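Local coordinates for NEQ263 (Nanoarchaeum equitans Kin4-M, PDB 5BN3), which probably binds ATP as the NeqB subunit of the NeqA-NeqB ATP synthase core, a member of the ATPase alpha/beta chains family, at residues I162-S166 against D167-M171; K170-I173 against D174-N178; N330-K334 against K335-Y339; R392-E395 against K396-I400. One frame throughout, in Å; residues are numbered along the deposited sequence.

Contact 1 of 4, residues I162-S166 against D167-M171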
loop_
_atom_site.group_PDB
_atom_site.type_symbol
_atom_site.label_atom_id
_atom_site.label_comp_id
_atom_site.label_asym_id
_atom_site.label_seq_id
_atom_site.Cartn_x
_atom_site.Cartn_y
_atom_site.Cartn_z
ATOM N N ILE B 162 -1.046 -26.457 16.492
ATOM C CA ILE B 162 -0.309 -26.174 15.265
ATOM C C ILE B 162 0.758 -25.100 15.478
ATOM O O ILE B 162 0.468 -23.902 15.413
ATOM C CB ILE B 162 -1.265 -25.723 14.137
ATOM C CG1 ILE B 162 -2.481 -26.655 14.057
ATOM C CG2 ILE B 162 -0.537 -25.671 12.802
ATOM C CD1 ILE B 162 -3.579 -26.156 13.131
ATOM N N GLY B 163 1.989 -25.534 15.737
ATOM C CA GLY B 163 3.122 -24.629 15.845
ATOM C C GLY B 163 3.114 -23.647 17.004
ATOM O O GLY B 163 3.810 -22.634 16.955
ATOM N N VAL B 164 2.340 -23.938 18.046
ATOM C CA VAL B 164 2.311 -23.082 19.233
ATOM C C VAL B 164 3.451 -23.443 20.196
ATOM O O VAL B 164 3.915 -24.584 20.205
ATOM C CB VAL B 164 0.945 -23.157 19.960
ATOM C CG1 VAL B 164 -0.177 -22.677 19.046
ATOM C CG2 VAL B 164 0.667 -24.569 20.442
ATOM N N PRO B 165 3.914 -22.466 20.997
ATOM C CA PRO B 165 5.004 -22.718 21.952
ATOM C C PRO B 165 4.594 -23.720 23.032
ATOM O O PRO B 165 3.397 -23.924 23.238
ATOM C CB PRO B 165 5.243 -21.341 22.582
ATOM C CG PRO B 165 4.669 -20.360 21.608
ATOM C CD PRO B 165 3.491 -21.054 21.007
ATOM N N SER B 166 5.568 -24.321 23.714
ATOM C CA SER B 166 5.286 -25.368 24.695
ATOM C C SER B 166 4.416 -24.889 25.851
ATOM O O SER B 166 3.590 -25.645 26.356
ATOM C CB SER B 166 6.580 -25.992 25.225
ATOM O OG SER B 166 7.376 -25.041 25.908
ATOM N N ASP B 167 4.607 -23.641 26.264
ATOM C CA ASP B 167 3.773 -23.033 27.302
ATOM C C ASP B 167 2.288 -23.152 26.981
ATOM O O ASP B 167 1.462 -23.355 27.871
ATOM C CB ASP B 167 4.124 -21.553 27.448
ATOM C CG ASP B 167 5.427 -21.329 28.175
ATOM O OD1 ASP B 167 6.147 -22.314 28.441
ATOM O OD2 ASP B 167 5.734 -20.157 28.469
ATOM N N ILE B 168 1.956 -23.020 25.701
ATOM C CA ILE B 168 0.566 -23.049 25.264
ATOM C C ILE B 168 -0.020 -24.465 25.263
ATOM O O ILE B 168 -1.040 -24.713 25.910
ATOM C CB ILE B 168 0.392 -22.383 23.879
ATOM C CG1 ILE B 168 0.904 -20.938 23.912
ATOM C CG2 ILE B 168 -1.060 -22.422 23.447
ATOM C CD1 ILE B 168 0.290 -20.089 25.015
ATOM N N TYR B 169 0.619 -25.399 24.559
ATOM C CA TYR B 169 0.071 -26.756 24.502
ATOM C C TYR B 169 0.149 -27.513 25.834
ATOM O O TYR B 169 -0.663 -28.402 26.088
ATOM C CB TYR B 169 0.620 -27.581 23.317
ATOM C CG TYR B 169 2.097 -27.925 23.321
ATOM C CD1 TYR B 169 2.622 -28.847 24.219
ATOM C CD2 TYR B 169 2.953 -27.381 22.372
ATOM C CE1 TYR B 169 3.962 -29.180 24.200
ATOM C CE2 TYR B 169 4.292 -27.712 22.343
ATOM C CZ TYR B 169 4.790 -28.609 23.260
ATOM O OH TYR B 169 6.123 -28.943 23.241
ATOM N N LYS B 170 1.102 -27.147 26.686
ATOM C CA LYS B 170 1.167 -27.733 28.023
ATOM C C LYS B 170 0.069 -27.180 28.926
ATOM O O LYS B 170 -0.380 -27.858 29.846
ATOM C CB LYS B 170 2.548 -27.527 28.655
ATOM C CG LYS B 170 3.660 -28.289 27.953
ATOM C CD LYS B 170 4.659 -28.868 28.940
ATOM C CE LYS B 170 5.567 -29.883 28.255
ATOM N NZ LYS B 170 6.264 -30.771 29.229
ATOM N N MET B 171 -0.361 -25.949 28.659
ATOM C CA MET B 171 -1.484 -25.354 29.380
ATOM C C MET B 171 -2.757 -26.159 29.140
ATOM O O MET B 171 -3.543 -26.388 30.060
ATOM C CB MET B 171 -1.693 -23.901 28.944
ATOM C CG MET B 171 -2.876 -23.215 29.607
ATOM S SD MET B 171 -3.345 -21.667 28.807
ATOM C CE MET B 171 -1.779 -20.796 28.798
#
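Ser166 meets Tyr169 where strand 156-162 runs into helix 166-178, at the start of a beta-alpha-beta unit in the nucleotide-binding domain. Pro165 is the N-cap residue, and Ser166 opens the first turn. The CA of Ser166 lies over one face of the Tyr169 ring, 3.7 Å from its centroid and offset toward the rim. This is a CH-pi contact. The CB of Ser166 reaches the far end of the same ring, 3.6 Å from Tyr169 OH. The ring folds back over the first turn because Tyr169 CG stands between its own backbone N and carbonyl carbon (chi1 66°). The hydroxyl of Tyr169 also makes a weak hydrogen bond to Lys191.

The edge of the ring faces the incoming loop. Val164 O lies near the ring plane, 3.7 Å from Tyr169 CD2. Val164 CG2 packs against the same CD2. Val164 and Ile168 cross at about a right angle, with their CB atoms 4.0 Å apart. Both side chains also touch Leu226 of strand 220-226. Pro165 and Ile168 lie side by side, Pro165 CD against Ile168 CG1.

The backbone closes the turn. Pro165 O accepts from Ile168 N at 3.0 Å, with the donor well above the carbonyl plane, and more weakly from Tyr169 N. A neighbouring subunit, the V-type ATP synthase alpha chain, covers part of this turn: its Arg396 packs on Pro165 and its Lys193 on Ser166. Ser166 O takes the regular helical bond from Lys170 N at 2.9 Å, and Lys170 CG passes 3.1 Å from that same oxygen.

Contact 2 of 4, residues K170-I173 against D174-N178; sequences KMFI and DEFIN
Asp174 N donates to Lys170 O at 2.9 Å, the first of four backbone hydrogen bonds between residues four apart. Glu175 N to Met171 O is the longest of them at 3.3 Å. Phe176 N bonds to Phe172 O, and Ile177 N closes the set on Ile173 O.

The apolar contacts follow the same spacing. Ile173 and Ile177 lie side by side and point the same way, with Ile173 CG2 3.8 Å from Ile177 CD1. The rings of Phe172 and Phe176 barely meet: Phe176 CZ comes to the edge of the Phe172 ring, 4.4 Å from CD2. Phe176 carries its ring beside its backbone N (chi1 -74°), which sets one face over Phe172 O, 3.4 Å from CG.

Lys170 NZ is 6.6 Å from Asp174 OD1, too far for a salt bridge. Glu175 OE2 has a weak hydrogen bond to Tyr388 OH and a long, weak ion pair with Arg149.

Phe172 stacks on Phe159 of strand 156-162, and Ile173 packs on Ile187 and Ile189 of strand 185-190. This is the crossover helix of a beta-alpha-beta unit in a P-loop NTPase-type domain, packed on the parallel strands 156-162 and 185-190 that it connects.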
loop_
_atom_site.group_PDB
_atom_site.type_symbol
_atom_site.label_atom_id
_atom_site.label_comp_id
_atom_site.label_asym_id
_atom_site.label_seq_id
_atom_site.Cartn_x
_atom_site.Cartn_y
_atom_site.Cartn_z
ATOM N N LYS B 170 1.102 -27.147 26.686
ATOM C CA LYS B 170 1.167 -27.733 28.023
ATOM C C LYS B 170 0.069 -27.180 28.926
ATOM O O LYS B 170 -0.380 -27.858 29.846
ATOM C CB LYS B 170 2.548 -27.527 28.655
ATOM C CG LYS B 170 3.660 -28.289 27.953
ATOM C CD LYS B 170 4.659 -28.868 28.940
ATOM C CE LYS B 170 5.567 -29.883 28.255
ATOM N NZ LYS B 170 6.264 -30.771 29.229
ATOM N N MET B 171 -0.361 -25.949 28.659
ATOM C CA MET B 171 -1.484 -25.354 29.380
ATOM C C MET B 171 -2.757 -26.159 29.140
ATOM O O MET B 171 -3.543 -26.388 30.060
ATOM C CB MET B 171 -1.693 -23.901 28.944
ATOM C CG MET B 171 -2.876 -23.215 29.607
ATOM S SD MET B 171 -3.345 -21.667 28.807
ATOM C CE MET B 171 -1.779 -20.796 28.798
ATOM N N PHE B 172 -2.948 -26.594 27.898
ATOM C CA PHE B 172 -4.089 -27.429 27.536
ATOM C C PHE B 172 -3.994 -28.807 28.178
ATOM O O PHE B 172 -4.932 -29.259 28.836
ATOM C CB PHE B 172 -4.177 -27.581 26.015
ATOM C CG PHE B 172 -4.822 -26.415 25.321
ATOM C CD1 PHE B 172 -4.096 -25.268 25.040
ATOM C CD2 PHE B 172 -6.152 -26.474 24.939
ATOM C CE1 PHE B 172 -4.691 -24.197 24.396
ATOM C CE2 PHE B 172 -6.753 -25.408 24.295
ATOM C CZ PHE B 172 -6.021 -24.268 24.023
ATOM N N ILE B 173 -2.860 -29.473 27.964
ATOM C CA ILE B 173 -2.617 -30.811 28.502
ATOM C C ILE B 173 -2.816 -30.868 30.017
ATOM O O ILE B 173 -3.482 -31.770 30.532
ATOM C CB ILE B 173 -1.190 -31.301 28.147
ATOM C CG1 ILE B 173 -1.069 -31.551 26.640
ATOM C CG2 ILE B 173 -0.841 -32.568 28.909
ATOM C CD1 ILE B 173 0.328 -31.946 26.193
ATOM N N ASP B 174 -2.245 -29.898 30.724
ATOM C CA ASP B 174 -2.345 -29.853 32.182
ATOM C C ASP B 174 -3.777 -29.641 32.682
ATOM O O ASP B 174 -4.171 -30.216 33.694
ATOM C CB ASP B 174 -1.404 -28.785 32.755
ATOM C CG ASP B 174 0.065 -29.148 32.592
ATOM O OD1 ASP B 174 0.363 -30.301 32.214
ATOM O OD2 ASP B 174 0.922 -28.278 32.858
ATOM N N GLU B 175 -4.552 -28.822 31.976
ATOM C CA GLU B 175 -5.950 -28.586 32.345
ATOM C C GLU B 175 -6.804 -29.823 32.077
ATOM O O GLU B 175 -7.686 -30.162 32.868
ATOM C CB GLU B 175 -6.511 -27.370 31.594
ATOM C CG GLU B 175 -7.996 -27.092 31.829
ATOM C CD GLU B 175 -8.277 -26.333 33.119
ATOM O OE1 GLU B 175 -7.381 -26.260 33.986
ATOM O OE2 GLU B 175 -9.402 -25.805 33.265
ATOM N N PHE B 176 -6.534 -30.502 30.964
ATOM C CA PHE B 176 -7.237 -31.742 30.638
ATOM C C PHE B 176 -6.939 -32.821 31.676
ATOM O O PHE B 176 -7.804 -33.631 32.009
ATOM C CB PHE B 176 -6.854 -32.230 29.236
ATOM C CG PHE B 176 -7.464 -31.421 28.124
ATOM C CD1 PHE B 176 -8.604 -30.661 28.344
ATOM C CD2 PHE B 176 -6.899 -31.422 26.856
ATOM C CE1 PHE B 176 -9.169 -29.918 27.321
ATOM C CE2 PHE B 176 -7.458 -30.680 25.830
ATOM C CZ PHE B 176 -8.596 -29.927 26.063
ATOM N N ILE B 177 -5.710 -32.817 32.184
ATOM C CA ILE B 177 -5.297 -33.754 33.222
ATOM C C ILE B 177 -5.960 -33.424 34.562
ATOM O O ILE B 177 -6.484 -34.310 35.238
ATOM C CB ILE B 177 -3.753 -33.777 33.366
ATOM C CG1 ILE B 177 -3.126 -34.489 32.162
ATOM C CG2 ILE B 177 -3.329 -34.465 34.655
ATOM C CD1 ILE B 177 -1.612 -34.436 32.125
ATOM N N ASN B 178 -5.949 -32.147 34.935
ATOM C CA ASN B 178 -6.532 -31.718 36.205
ATOM C C ASN B 178 -8.056 -31.835 36.254
ATOM O O ASN B 178 -8.632 -31.993 37.327
ATOM C CB ASN B 178 -6.097 -30.288 36.539
ATOM C CG ASN B 178 -4.597 -30.163 36.727
ATOM O OD1 ASN B 178 -3.905 -31.148 36.995
ATOM N ND2 ASN B 178 -4.085 -28.946 36.591
#

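Contact 3 of 4, residues N330-K334 against K335-Y339. With DIO (1,4-diethylene dioxide), chain N.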
loop_
_atom_site.group_PDB
_atom_site.type_symbol
_atom_site.label_atom_id
_atom_site.label_comp_id
_atom_site.label_asym_id
_atom_site.label_seq_id
_atom_site.Cartn_x
_atom_site.Cartn_y
_atom_site.Cartn_z
ATOM N N ASN B 330 -31.446 -21.231 15.176
ATOM C CA ASN B 330 -31.969 -22.586 15.010
ATOM C C ASN B 330 -32.234 -23.303 16.333
ATOM O O ASN B 330 -33.074 -24.200 16.397
ATOM C CB ASN B 330 -31.012 -23.439 14.167
ATOM C CG ASN B 330 -30.928 -22.982 12.728
ATOM O OD1 ASN B 330 -31.755 -22.202 12.260
ATOM N ND2 ASN B 330 -29.929 -23.483 12.008
ATOM N N GLY B 331 -31.514 -22.920 17.383
ATOM C CA GLY B 331 -31.612 -23.620 18.651
ATOM C C GLY B 331 -32.303 -22.864 19.770
ATOM O O GLY B 331 -32.489 -23.403 20.861
ATOM N N MET B 332 -32.696 -21.622 19.505
ATOM C CA MET B 332 -33.248 -20.764 20.550
ATOM C C MET B 332 -34.770 -20.822 20.642
ATOM O O MET B 332 -35.470 -20.825 19.627
ATOM C CB MET B 332 -32.798 -19.318 20.335
ATOM C CG MET B 332 -31.295 -19.148 20.355
ATOM S SD MET B 332 -30.745 -17.590 19.635
ATOM C CE MET B 332 -31.447 -16.434 20.800
ATOM N N SER B 333 -35.273 -20.862 21.873
ATOM C CA SER B 333 -36.702 -20.753 22.134
ATOM C C SER B 333 -37.139 -19.330 21.821
ATOM O O SER B 333 -36.298 -18.462 21.588
ATOM C CB SER B 333 -37.003 -21.074 23.598
ATOM O OG SER B 333 -36.504 -20.064 24.458
ATOM N N LYS B 334 -38.445 -19.083 21.804
ATOM C CA LYS B 334 -38.936 -17.729 21.578
ATOM C C LYS B 334 -38.510 -16.804 22.713
ATOM O O LYS B 334 -38.203 -15.636 22.483
ATOM C CB LYS B 334 -40.457 -17.714 21.408
ATOM C CG LYS B 334 -40.924 -18.242 20.063
ATOM C CD LYS B 334 -40.307 -17.455 18.916
ATOM C CE LYS B 334 -39.862 -18.371 17.787
ATOM N NZ LYS B 334 -40.978 -19.191 17.245
ATOM N N LYS B 335 -38.486 -17.336 23.931
ATOM C CA LYS B 335 -38.024 -16.579 25.090
ATOM C C LYS B 335 -36.539 -16.242 24.966
ATOM O O LYS B 335 -36.121 -15.121 25.247
ATOM C CB LYS B 335 -38.265 -17.370 26.377
ATOM C CG LYS B 335 -37.823 -16.642 27.640
ATOM C CD LYS B 335 -37.937 -17.533 28.870
ATOM C CE LYS B 335 -37.737 -16.730 30.148
ATOM N NZ LYS B 335 -37.786 -17.583 31.370
ATOM N N HIS B 336 -35.750 -17.224 24.541
ATOM C CA HIS B 336 -34.313 -17.048 24.366
ATOM C C HIS B 336 -34.034 -15.988 23.301
ATOM O O HIS B 336 -33.153 -15.142 23.473
ATOM C CB HIS B 336 -33.676 -18.383 23.978
ATOM C CG HIS B 336 -32.184 -18.416 24.115
ATOM N ND1 HIS B 336 -31.484 -19.587 24.280
ATOM C CD2 HIS B 336 -31.265 -17.421 24.104
ATOM C CE1 HIS B 336 -30.190 -19.316 24.368
ATOM N NE2 HIS B 336 -30.033 -18.011 24.262
ATOM N N LYS B 337 -34.788 -16.038 22.206
ATOM C CA LYS B 337 -34.660 -15.054 21.135
ATOM C C LYS B 337 -34.958 -13.648 21.633
ATOM O O LYS B 337 -34.283 -12.690 21.259
ATOM C CB LYS B 337 -35.586 -15.406 19.966
ATOM C CG LYS B 337 -35.178 -16.662 19.210
ATOM C CD LYS B 337 -36.235 -17.069 18.187
ATOM C CE LYS B 337 -35.845 -18.360 17.476
ATOM N NZ LYS B 337 -36.884 -18.818 16.511
ATOM N N LYS B 338 -35.971 -13.536 22.485
ATOM C CA LYS B 338 -36.367 -12.250 23.044
ATOM C C LYS B 338 -35.255 -11.641 23.894
ATOM O O LYS B 338 -34.960 -10.450 23.784
ATOM C CB LYS B 338 -37.644 -12.406 23.874
ATOM C CG LYS B 338 -38.148 -11.109 24.477
ATOM C CD LYS B 338 -39.239 -11.361 25.505
ATOM C CE LYS B 338 -39.556 -10.096 26.285
ATOM N NZ LYS B 338 -39.990 -8.986 25.393
ATOM N N TYR B 339 -34.634 -12.462 24.736
ATOM C CA TYR B 339 -33.550 -11.993 25.595
ATOM C C TYR B 339 -32.312 -11.596 24.796
ATOM O O TYR B 339 -31.664 -10.597 25.106
ATOM C CB TYR B 339 -33.189 -13.053 26.642
ATOM C CG TYR B 339 -34.012 -12.965 27.906
ATOM C CD1 TYR B 339 -33.669 -12.080 28.917
ATOM C CD2 TYR B 339 -35.127 -13.769 28.090
ATOM C CE1 TYR B 339 -34.416 -11.995 30.075
ATOM C CE2 TYR B 339 -35.880 -13.691 29.243
ATOM C CZ TYR B 339 -35.519 -12.802 30.232
ATOM O OH TYR B 339 -36.263 -12.720 31.384
HETATM C C1 DIO N . -34.059 -21.688 25.742
HETATM C C2 DIO N . -33.508 -22.604 23.780
HETATM C "C1'" DIO N . -33.487 -22.868 26.457
HETATM C "C2'" DIO N . -32.933 -23.786 24.482
HETATM O O1 DIO N . -33.361 -21.481 24.569
HETATM O "O1'" DIO N . -33.614 -23.995 25.667
#
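Met332 reaches over His336 from the loop just before helix 334-356. Its CB touches Lys337 CG at 3.7 Å and also meets His336 CB. The next atom, CG, sits above the centre of the imidazole in a CH-pi contact, 3.9 Å from the centroid. SD stays over the same face. The chain then bends at its last torsion (chi3 65°), which brings CE to 3.5 Å from His336 CD2 and close to His336 O.

Ser333 is the N-cap of helix 334-356. Its OG accepts from His336 N at 2.9 Å, and its O takes the bond from Lys337 N. The edge of the imidazole faces a bound dioxane, probably from the crystallisation liquor. His336 ND1 donates to its O1 at 2.7 Å, while Ser333 N and OG make only weak bonds to that oxygen. His336 NE2 makes weak hydrogen bonds to the carbonyls of Asp119 and Val120. With an alanine in place of His336, Met332 is likely to lose the flat face it covers, and the two carbonyls their weak N-H link.

Lys334 and Lys337 run side by side on the surface. Their like-charged NZ atoms are 4.2 Å apart, and Lys334 CE comes to 3.3 Å from Lys337 NZ.

Contact 4 of 4, residues R392-E395 against K396-I400; sequences RSIE and KSFEI
Ser397 OG donates to a water at 2.7 Å, and that water donates in turn to Arg392 O at 2.9 Å. The bridge ties the residue before the N-cap to the first turn of helix 394-408. The same hydroxyl also hydrogen-bonds to Ser116 OG. Ser393 is the N-cap. Its OG stands between its own backbone N and carbonyl carbon (chi1 69°), where it accepts from Lys396 N at 3.1 Å. Ser393 O takes the bond from Ser397 N.

Ile394 and Phe398 carry the apolar side. The Ile394 side chain crosses the ring obliquely, and its CG1 comes over one face, 3.5 Å from Phe398 CZ. Ile394 O lies over a face as well, 3.3 Å from Phe398 CG. The Phe398 ring also stacks with Tyr339 and meets His336 edge-to-face. Replacing Phe398 by a smaller leucine would probably open a gap beside Ile394 and leave Tyr339 and His336 without their ring partner.

Arg392 extends from CG to NE and crosses Ile400 at about a right angle. Ile400 CD1 sits over one face of the guanidinium, 3.6 Å from NH1 and offset toward the rim. The nitrogens are engaged elsewhere: NE in a salt bridge with Glu390, NH1 with Phe383 O and Ser116, and NH2 with Lys385 O.

The buried arginine thus has a methyl group against its flat side and oxygen partners for its N-H groups. Glu390 probably offsets its positive charge, and the several bonds are likely to limit rotation of the group.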
loop_
_atom_site.group_PDB
_atom_site.type_symbol
_atom_site.label_atom_id
_atom_site.label_comp_id
_atom_site.label_asym_id
_atom_site.label_seq_id
_atom_site.Cartn_x
_atom_site.Cartn_y
_atom_site.Cartn_z
ATOM N N ARG B 392 -22.696 -20.568 34.583
ATOM C CA ARG B 392 -24.014 -19.963 34.708
ATOM C C ARG B 392 -25.031 -20.706 33.854
ATOM O O ARG B 392 -24.831 -20.887 32.652
ATOM C CB ARG B 392 -23.970 -18.486 34.305
ATOM C CG ARG B 392 -23.003 -17.649 35.123
ATOM C CD ARG B 392 -23.259 -16.173 34.916
ATOM N NE ARG B 392 -22.297 -15.338 35.630
ATOM C CZ ARG B 392 -21.877 -14.154 35.199
ATOM N NH1 ARG B 392 -22.328 -13.669 34.052
ATOM N NH2 ARG B 392 -21.001 -13.461 35.911
ATOM N N SER B 393 -26.119 -21.146 34.478
ATOM C CA SER B 393 -27.225 -21.718 33.725
ATOM C C SER B 393 -27.832 -20.607 32.877
ATOM O O SER B 393 -27.664 -19.423 33.184
ATOM C CB SER B 393 -28.279 -22.315 34.659
ATOM O OG SER B 393 -28.959 -21.304 35.384
ATOM N N ILE B 394 -28.520 -20.981 31.804
ATOM C CA ILE B 394 -29.140 -19.996 30.926
ATOM C C ILE B 394 -30.188 -19.182 31.691
ATOM O O ILE B 394 -30.380 -17.993 31.422
ATOM C CB ILE B 394 -29.743 -20.664 29.666
ATOM C CG1 ILE B 394 -30.244 -19.614 28.674
ATOM C CG2 ILE B 394 -30.857 -21.632 30.035
ATOM C CD1 ILE B 394 -29.155 -18.717 28.142
ATOM N N GLU B 395 -30.836 -19.822 32.662
ATOM C CA GLU B 395 -31.811 -19.150 33.513
ATOM C C GLU B 395 -31.142 -18.084 34.375
ATOM O O GLU B 395 -31.692 -17.001 34.571
ATOM C CB GLU B 395 -32.546 -20.160 34.403
ATOM C CG GLU B 395 -33.445 -21.136 33.655
ATOM C CD GLU B 395 -32.692 -22.327 33.089
ATOM O OE1 GLU B 395 -31.539 -22.570 33.505
ATOM O OE2 GLU B 395 -33.260 -23.027 32.225
ATOM N N LYS B 396 -29.954 -18.395 34.884
ATOM C CA LYS B 396 -29.181 -17.438 35.669
ATOM C C LYS B 396 -28.763 -16.243 34.813
ATOM O O LYS B 396 -28.793 -15.099 35.270
ATOM C CB LYS B 396 -27.950 -18.114 36.282
ATOM C CG LYS B 396 -27.044 -17.176 37.071
ATOM C CD LYS B 396 -27.799 -16.497 38.208
ATOM C CE LYS B 396 -26.927 -15.488 38.941
ATOM N NZ LYS B 396 -25.752 -16.115 39.599
ATOM N N SER B 397 -28.386 -16.514 33.568
ATOM C CA SER B 397 -28.000 -15.457 32.637
ATOM C C SER B 397 -29.172 -14.524 32.327
ATOM O O SER B 397 -28.990 -13.311 32.205
ATOM C CB SER B 397 -27.442 -16.062 31.345
ATOM O OG SER B 397 -26.217 -16.736 31.584
ATOM N N PHE B 398 -30.368 -15.094 32.200
ATOM C CA PHE B 398 -31.580 -14.309 31.978
ATOM C C PHE B 398 -31.890 -13.428 33.186
ATOM O O PHE B 398 -32.297 -12.276 33.035
ATOM C CB PHE B 398 -32.775 -15.228 31.699
ATOM C CG PHE B 398 -32.720 -15.923 30.366
ATOM C CD1 PHE B 398 -31.877 -15.473 29.357
ATOM C CD2 PHE B 398 -33.525 -17.025 30.118
ATOM C CE1 PHE B 398 -31.837 -16.117 28.130
ATOM C CE2 PHE B 398 -33.489 -17.671 28.895
ATOM C CZ PHE B 398 -32.645 -17.215 27.900
ATOM N N GLU B 399 -31.700 -13.985 34.381
ATOM C CA GLU B 399 -31.936 -13.261 35.629
ATOM C C GLU B 399 -31.035 -12.037 35.760
ATOM O O GLU B 399 -31.467 -10.986 36.237
ATOM C CB GLU B 399 -31.719 -14.184 36.833
ATOM C CG GLU B 399 -32.785 -15.251 37.018
ATOM C CD GLU B 399 -32.493 -16.159 38.196
ATOM O OE1 GLU B 399 -31.661 -15.777 39.049
ATOM O OE2 GLU B 399 -33.087 -17.256 38.268
ATOM N N ILE B 400 -29.779 -12.184 35.349
ATOM C CA ILE B 400 -28.833 -11.075 35.370
ATOM C C ILE B 400 -29.305 -9.952 34.446
ATOM O O ILE B 400 -29.284 -8.780 34.822
ATOM C CB ILE B 400 -27.411 -11.535 34.969
ATOM C CG1 ILE B 400 -26.853 -12.509 36.013
ATOM C CG2 ILE B 400 -26.482 -10.347 34.834
ATOM C CD1 ILE B 400 -25.490 -13.081 35.656
HETATM O O HOH W 1 -25.493 -19.053 30.485
#

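Overall arrangement
Contacts 1 and 2 follow each other on helix 166-178, share Lys170 and Met171, and have centres about 11 Å apart. They belong to the nucleotide-binding domain, where this helix links parallel strands 156-162 and 185-190. Contacts 3 and 4 come later, at the starts of helices 334-356 and 394-408 in the C-terminal domain. Their centres are about 13 Å apart, and they touch directly, with Tyr339 CG 3.6 Å from Phe398 CD1. The two pairs do not meet: their nearest atoms, in contacts 2 and 4, are about 14 Å apart. Contacts 1 and 2 both meet the V-type ATP synthase alpha chain, contact 1 more widely, whereas contacts 3 and 4 join helices within one chain.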